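Local coordinates for organic hydroperoxide resistance protein (PDB 6D9N) that probably reduces organic hydroperoxides through a reactive cysteine pair, protecting the bacterium from oxidative damage, as in other OsmC/Ohr proteins, at residues Phe58-Asn71 against Thr81-Gly93. Residues are numbered along the deposited sequence; the frame is centred on the assembly and turned at random.
Sequences FAAGYSACFDSALN and TGETTVTAKVGIG
Thr84 OG1 sits between two side chains of helix 58-71. Thr84 OG1 donates to Asp67 OD1 at 2.6 Å, on the syn side and 18° out of the carboxylate plane. Thr84 OG1 also accepts from Asn71 ND2 at 2.8 Å, nearly in the amide plane. With chi1 at 61° the hydroxyl is tucked over the Thr84 backbone, on the side of the helix. The second N-H of Asn71 ND2 returns to Asp67 O at 2.9 Å, which fixes the amide flip. Asn71 OD1 accepts a hydrogen bond from a water that in turn accepts from Thr84 N. Another water donates to Asp67 OD2 and Thr84 O.

The rest is mainly apolar. Val86 CG2 lies against Asp67 CB, 3.7 Å away, and meets the Phe66 ring at its edge. Leu70 CD2 touches Thr84 CG2. Ala88 CB rests on Ala59 O and beside Ser63. Val90 CG2 packs on Ala59 CA at 3.6 Å and reaches the Phe58 ring edge.

Small residues Ala59, Ser63 and Ala88 probably let the axes of 58-71 and 85-93 come within 7.1 Å, their N-to-C directions 148° apart. Strand 85-93 pairs with strand 100-109 and with a strand of the second subunit. The same helix carries Cys65, disulfide-bonded to Cys129. The polar network thus ties the helix bearing this cysteine to the residue that leads into the strand, part of a sheet continuing into the second subunit.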
ATOM      1  N   PHE B  58      -1.112   4.176   0.669  1.00  7.36           N
ATOM      2  CA  PHE B  58      -1.984   3.044   0.945  1.00  7.83           C
ATOM      3  C   PHE B  58      -3.406   3.286   0.462  1.00  7.64           C
ATOM      4  O   PHE B  58      -4.032   2.383  -0.119  1.00  7.68           O
ATOM      5  CB  PHE B  58      -1.971   2.714   2.448  1.00  7.82           C
ATOM      6  CG  PHE B  58      -2.496   1.323   2.739  1.00  8.68           C
ATOM      7  CD1 PHE B  58      -1.764   0.192   2.385  1.00 11.27           C
ATOM      8  CD2 PHE B  58      -3.704   1.136   3.376  1.00 10.49           C
ATOM      9  CE1 PHE B  58      -2.248  -1.102   2.616  1.00 13.10           C
ATOM     10  CE2 PHE B  58      -4.174  -0.167   3.623  1.00 11.68           C
ATOM     11  CZ  PHE B  58      -3.429  -1.256   3.266  1.00 12.14           C
ATOM     12  N   ALA B  59      -3.928   4.489   0.680  1.00  7.74           N
ATOM     13  CA  ALA B  59      -5.262   4.833   0.177  1.00  8.02           C
ATOM     14  C   ALA B  59      -5.295   4.772  -1.343  1.00  8.09           C
ATOM     15  O   ALA B  59      -6.245   4.235  -1.940  1.00  8.15           O
ATOM     16  CB  ALA B  59      -5.641   6.232   0.646  1.00  9.29           C
ATOM     17  N   ALA B  60      -4.270   5.330  -2.004  1.00  7.35           N
ATOM     18  CA  ALA B  60      -4.203   5.312  -3.459  1.00  7.97           C
ATOM     19  C   ALA B  60      -4.105   3.879  -3.981  1.00  7.65           C
ATOM     20  O   ALA B  60      -4.838   3.476  -4.909  1.00  8.23           O
ATOM     21  CB  ALA B  60      -3.021   6.154  -3.916  1.00  8.95           C
ATOM     22  N   GLY B  61      -3.210   3.089  -3.379  1.00  7.78           N
ATOM     23  CA  GLY B  61      -3.040   1.715  -3.822  1.00  7.42           C
ATOM     24  C   GLY B  61      -4.276   0.868  -3.582  1.00  6.77           C
ATOM     25  O   GLY B  61      -4.631   0.040  -4.426  1.00  7.89           O
ATOM     26  N   TYR B  62      -4.906   1.013  -2.409  1.00  7.15           N
ATOM     27  CA  TYR B  62      -6.060   0.174  -2.109  1.00  7.51           C
ATOM     28  C   TYR B  62      -7.230   0.535  -3.027  1.00  7.45           C
ATOM     29  O   TYR B  62      -7.915  -0.345  -3.574  1.00  7.82           O
ATOM     30  CB  TYR B  62      -6.432   0.302  -0.635  1.00  7.99           C
ATOM     31  CG  TYR B  62      -7.152  -0.905  -0.042  1.00  7.78           C
ATOM     32  CD1 TYR B  62      -7.112  -1.129   1.348  1.00  9.56           C
ATOM     33  CD2 TYR B  62      -7.893  -1.809  -0.824  1.00  8.62           C
ATOM     34  CE1 TYR B  62      -7.755  -2.213   1.923  1.00  9.98           C
ATOM     35  CE2 TYR B  62      -8.528  -2.915  -0.247  1.00  8.67           C
ATOM     36  CZ  TYR B  62      -8.473  -3.085   1.117  1.00  8.86           C
ATOM     37  OH  TYR B  62      -9.127  -4.138   1.736  1.00 10.13           O
ATOM     38  N   SER B  63      -7.508   1.827  -3.194  1.00  7.42           N
ATOM     39  CA  SER B  63      -8.592   2.219  -4.093  1.00  8.50           C
ATOM     40  C   SER B  63      -8.351   1.688  -5.500  1.00  7.63           C
ATOM     41  O   SER B  63      -9.279   1.151  -6.110  1.00  7.86           O
ATOM     42  CB  SER B  63      -8.803   3.729  -4.083  1.00  9.24           C
ATOM     43  OG  SER B  63      -7.713   4.428  -4.632  1.00 10.45           O
ATOM     44  N   ALA B  64      -7.113   1.767  -5.996  1.00  7.51           N
ATOM     45  CA  ALA B  64      -6.814   1.237  -7.320  1.00  8.55           C
ATOM     46  C   ALA B  64      -6.893  -0.289  -7.370  1.00  7.37           C
ATOM     47  O   ALA B  64      -7.407  -0.854  -8.349  1.00  8.06           O
ATOM     48  CB  ALA B  64      -5.431   1.721  -7.743  1.00  9.26           C
ATOM     49  N   CYS B  65      -6.382  -0.982  -6.355  0.70  7.80           N
ATOM     50  CA  CYS B  65      -6.462  -2.437  -6.308  0.70  7.53           C
ATOM     51  C   CYS B  65      -7.914  -2.883  -6.332  0.70  7.20           C
ATOM     52  O   CYS B  65      -8.309  -3.783  -7.093  0.70  8.04           O
ATOM     53  CB  CYS B  65      -5.787  -2.918  -5.002  0.70  7.96           C
ATOM     54  SG  CYS B  65      -5.778  -4.742  -4.827  0.70  9.21           S
ATOM     55  N   PHE B  66      -8.734  -2.260  -5.503  1.00  7.29           N
ATOM     56  CA  PHE B  66     -10.115  -2.694  -5.413  1.00  7.77           C
ATOM     57  C   PHE B  66     -10.864  -2.387  -6.707  1.00  6.75           C
ATOM     58  O   PHE B  66     -11.645  -3.225  -7.197  1.00  7.57           O
ATOM     59  CB  PHE B  66     -10.766  -2.096  -4.165  1.00  8.31           C
ATOM     60  CG  PHE B  66     -12.039  -2.801  -3.794  1.00  8.45           C
ATOM     61  CD1 PHE B  66     -12.010  -3.878  -2.909  1.00 10.01           C
ATOM     62  CD2 PHE B  66     -13.251  -2.453  -4.363  1.00 10.36           C
ATOM     63  CE1 PHE B  66     -13.151  -4.539  -2.555  1.00 10.85           C
ATOM     64  CE2 PHE B  66     -14.400  -3.149  -4.027  1.00 10.64           C
ATOM     65  CZ  PHE B  66     -14.351  -4.200  -3.124  1.00 10.43           C
ATOM     66  N   ASP B  67     -10.664  -1.193  -7.286  1.00  7.31           N
ATOM     67  CA  ASP B  67     -11.326  -0.884  -8.547  1.00  8.07           C
ATOM     68  C   ASP B  67     -10.872  -1.816  -9.661  1.00  7.78           C
ATOM     69  O   ASP B  67     -11.704  -2.262 -10.474  1.00  8.04           O
ATOM     70  CB  ASP B  67     -11.074   0.569  -8.959  1.00  9.27           C
ATOM     71  CG  ASP B  67     -12.065   1.007 -10.032  1.00  9.88           C
ATOM     72  OD1 ASP B  67     -13.281   0.949  -9.754  1.00 10.74           O
ATOM     73  OD2 ASP B  67     -11.639   1.349 -11.158  1.00 11.82           O
ATOM     74  N   SER B  68      -9.583  -2.171  -9.702  1.00  8.01           N
ATOM     75  CA  SER B  68      -9.102  -3.106 -10.717  1.00  9.23           C
ATOM     76  C   SER B  68      -9.748  -4.480 -10.546  1.00  8.26           C
ATOM     77  O   SER B  68     -10.236  -5.084 -11.516  1.00  8.71           O
ATOM     78  CB  SER B  68      -7.584  -3.217 -10.609  1.00 10.47           C
ATOM     79  OG  SER B  68      -7.115  -4.135 -11.573  1.00 11.19           O
ATOM     80  N   ALA B  69      -9.810  -4.975  -9.310  1.00  8.12           N
ATOM     81  CA  ALA B  69     -10.424  -6.273  -9.036  1.00  8.58           C
ATOM     82  C   ALA B  69     -11.904  -6.243  -9.376  1.00  8.28           C
ATOM     83  O   ALA B  69     -12.434  -7.179  -9.981  1.00  8.60           O
ATOM     84  CB  ALA B  69     -10.224  -6.622  -7.556  1.00  8.60           C
ATOM     85  N   LEU B  70     -12.596  -5.152  -9.021  1.00  8.09           N
ATOM     86  CA  LEU B  70     -14.014  -4.999  -9.330  1.00  8.35           C
ATOM     87  C   LEU B  70     -14.252  -5.055 -10.834  1.00  7.74           C
ATOM     88  O   LEU B  70     -15.194  -5.705 -11.299  1.00  8.37           O
ATOM     89  CB  LEU B  70     -14.465  -3.680  -8.712  1.00  8.14           C
ATOM     90  CG  LEU B  70     -15.938  -3.339  -8.935  1.00  9.48           C
ATOM     91  CD1 LEU B  70     -16.849  -4.410  -8.367  1.00 11.19           C
ATOM     92  CD2 LEU B  70     -16.197  -1.992  -8.287  1.00 10.21           C
ATOM     93  N   ASN B  71     -13.408  -4.378 -11.617  1.00  8.86           N
ATOM     94  CA  ASN B  71     -13.581  -4.408 -13.066  1.00  9.56           C
ATOM     95  C   ASN B  71     -13.274  -5.777 -13.637  1.00  9.31           C
ATOM     96  O   ASN B  71     -13.952  -6.208 -14.587  1.00 10.16           O
ATOM     97  CB  ASN B  71     -12.809  -3.264 -13.706  1.00 10.32           C
ATOM     98  CG  ASN B  71     -13.575  -1.981 -13.609  1.00 11.53           C
ATOM     99  OD1 ASN B  71     -14.288  -1.611 -14.539  1.00 13.76           O
ATOM    100  ND2 ASN B  71     -13.566  -1.364 -12.450  1.00 12.04           N
ATOM    101  N   THR B  81     -22.247  -2.311 -16.920  1.00 11.58           N
ATOM    102  CA  THR B  81     -22.271  -1.312 -15.858  1.00 11.27           C
ATOM    103  C   THR B  81     -21.738  -0.008 -16.406  1.00 10.23           C
ATOM    104  O   THR B  81     -21.058   0.015 -17.441  1.00 11.61           O
ATOM    105  CB  THR B  81     -21.397  -1.688 -14.639  1.00 11.12           C
ATOM    106  OG1 THR B  81     -20.015  -1.388 -14.865  1.00 12.69           O
ATOM    107  CG2 THR B  81     -21.499  -3.128 -14.298  1.00 11.34           C
ATOM    108  N   GLY B  82     -21.974   1.076 -15.676  1.00 10.29           N
ATOM    109  CA  GLY B  82     -21.249   2.292 -15.946  1.00 10.52           C
ATOM    110  C   GLY B  82     -19.841   2.242 -15.372  1.00 10.20           C
ATOM    111  O   GLY B  82     -19.429   1.283 -14.734  1.00 10.87           O
ATOM    112  N   GLU B  83     -19.104   3.327 -15.557  1.00 10.78           N
ATOM    113  CA  GLU B  83     -17.728   3.358 -15.054  1.00 10.95           C
ATOM    114  C   GLU B  83     -17.740   3.395 -13.526  1.00  9.47           C
ATOM    115  O   GLU B  83     -18.456   4.210 -12.930  1.00 10.49           O
ATOM    116  CB  GLU B  83     -16.995   4.562 -15.627  1.00 12.36           C
ATOM    117  CG  GLU B  83     -15.519   4.641 -15.176  1.00 14.21           C
ATOM    118  CD  GLU B  83     -14.782   5.766 -15.861  1.00 16.63           C
ATOM    119  OE1 GLU B  83     -14.610   5.706 -17.104  1.00 19.17           O
ATOM    120  OE2 GLU B  83     -14.369   6.690 -15.144  1.00 17.58           O
ATOM    121  N   THR B  84     -17.000   2.476 -12.909  1.00  8.80           N
ATOM    122  CA  THR B  84     -17.005   2.374 -11.451  1.00  8.67           C
ATOM    123  C   THR B  84     -16.068   3.399 -10.820  1.00  8.72           C
ATOM    124  O   THR B  84     -15.144   3.932 -11.465  1.00  9.36           O
ATOM    125  CB  THR B  84     -16.568   0.963 -11.012  1.00  8.56           C
ATOM    126  OG1 THR B  84     -15.243   0.707 -11.481  1.00  8.95           O
ATOM    127  CG2 THR B  84     -17.495  -0.095 -11.554  1.00  9.74           C
ATOM    128  N   THR B  85     -16.321   3.679  -9.541  1.00  8.86           N
ATOM    129  CA  THR B  85     -15.464   4.522  -8.710  0.86  9.04           C
ATOM    130  C   THR B  85     -15.234   3.813  -7.385  1.00  8.87           C
ATOM    131  O   THR B  85     -16.168   3.233  -6.815  1.00 10.13           O
ATOM    132  CB  THR B  85     -16.184   5.859  -8.451  0.86 10.65           C
ATOM    133  OG1 THR B  85     -16.545   6.438  -9.717  0.86 11.09           O
ATOM    134  CG2 THR B  85     -15.333   6.858  -7.636  0.86 12.57           C
ATOM    135  N   VAL B  86     -14.019   3.888  -6.850  1.00  8.36           N
ATOM    136  CA  VAL B  86     -13.769   3.373  -5.508  1.00  8.38           C
ATOM    137  C   VAL B  86     -13.037   4.453  -4.722  1.00  8.52           C
ATOM    138  O   VAL B  86     -12.039   5.016  -5.210  1.00  9.28           O
ATOM    139  CB  VAL B  86     -12.909   2.096  -5.539  1.00  9.40           C
ATOM    140  CG1 VAL B  86     -12.525   1.654  -4.117  1.00 11.20           C
ATOM    141  CG2 VAL B  86     -13.628   0.975  -6.300  1.00  9.79           C
ATOM    142  N   THR B  87     -13.504   4.705  -3.501  1.00  8.61           N
ATOM    143  CA  THR B  87     -12.774   5.542  -2.556  0.86  9.16           C
ATOM    144  C   THR B  87     -12.245   4.706  -1.400  1.00  9.19           C
ATOM    145  O   THR B  87     -12.902   3.761  -0.945  1.00 11.01           O
ATOM    146  CB  THR B  87     -13.671   6.656  -2.013  0.86 10.74           C
ATOM    147  OG1 THR B  87     -14.764   6.094  -1.264  0.86 13.08           O
ATOM    148  CG2 THR B  87     -14.140   7.560  -3.143  0.86 10.56           C
ATOM    149  N   ALA B  88     -11.033   5.044  -0.953  1.00  8.79           N
ATOM    150  CA  ALA B  88     -10.434   4.445   0.243  1.00  9.51           C
ATOM    151  C   ALA B  88     -10.005   5.569   1.162  1.00  9.84           C
ATOM    152  O   ALA B  88      -9.285   6.471   0.721  1.00 10.93           O
ATOM    153  CB  ALA B  88      -9.216   3.597  -0.091  1.00 10.03           C
ATOM    154  N   LYS B  89     -10.482   5.535   2.402  1.00  9.91           N
ATOM    155  CA  LYS B  89     -10.078   6.470   3.437  1.00 10.79           C
ATOM    156  C   LYS B  89      -9.273   5.700   4.483  1.00  9.93           C
ATOM    157  O   LYS B  89      -9.773   4.741   5.085  1.00 10.83           O
ATOM    158  CB  LYS B  89     -11.327   7.071   4.070  1.00 12.26           C
ATOM    159  N   VAL B  90      -8.032   6.127   4.711  1.00 10.09           N
ATOM    160  CA  VAL B  90      -7.102   5.410   5.573  1.00 10.12           C
ATOM    161  C   VAL B  90      -6.767   6.277   6.769  1.00 10.70           C
ATOM    162  O   VAL B  90      -6.336   7.430   6.607  1.00 12.18           O
ATOM    163  CB  VAL B  90      -5.811   5.093   4.791  1.00 10.77           C
ATOM    164  CG1 VAL B  90      -4.727   4.504   5.722  1.00 11.71           C
ATOM    165  CG2 VAL B  90      -6.155   4.150   3.632  1.00 11.20           C
ATOM    166  N   GLY B  91      -6.934   5.723   7.960  1.00 11.10           N
ATOM    167  CA  GLY B  91      -6.566   6.390   9.196  1.00 10.75           C
ATOM    168  C   GLY B  91      -5.393   5.666   9.832  1.00 10.71           C
ATOM    169  O   GLY B  91      -5.226   4.461   9.660  1.00 11.85           O
ATOM    170  N   ILE B  92      -4.608   6.412  10.611  1.00 11.52           N
ATOM    171  CA  ILE B  92      -3.494   5.870  11.378  1.00 11.19           C
ATOM    172  C   ILE B  92      -3.651   6.301  12.827  1.00 11.51           C
ATOM    173  O   ILE B  92      -4.051   7.436  13.109  1.00 12.73           O
ATOM    174  CB  ILE B  92      -2.121   6.312  10.800  1.00 12.26           C
ATOM    175  CG1 ILE B  92      -0.951   5.716  11.605  1.00 12.70           C
ATOM    176  CG2 ILE B  92      -1.985   7.844  10.703  1.00 12.40           C
ATOM    177  CD1 ILE B  92       0.446   6.041  11.167  1.00 14.71           C
ATOM    178  N   GLY B  93      -3.316   5.392  13.739  1.00 12.20           N
ATOM    179  CA  GLY B  93      -3.288   5.746  15.146  1.00 13.89           C
ATOM    180  C   GLY B  93      -2.371   4.814  15.898  1.00 14.45           C
ATOM    181  O   GLY B  93      -1.774   3.906  15.328  1.00 14.21           O
TER
HETATM  182  O   HOH W   1     -13.263   2.534 -13.050  1.00 10.61           O
HETATM  183  O   HOH W   2     -15.086   0.994 -14.640  1.00 11.86           O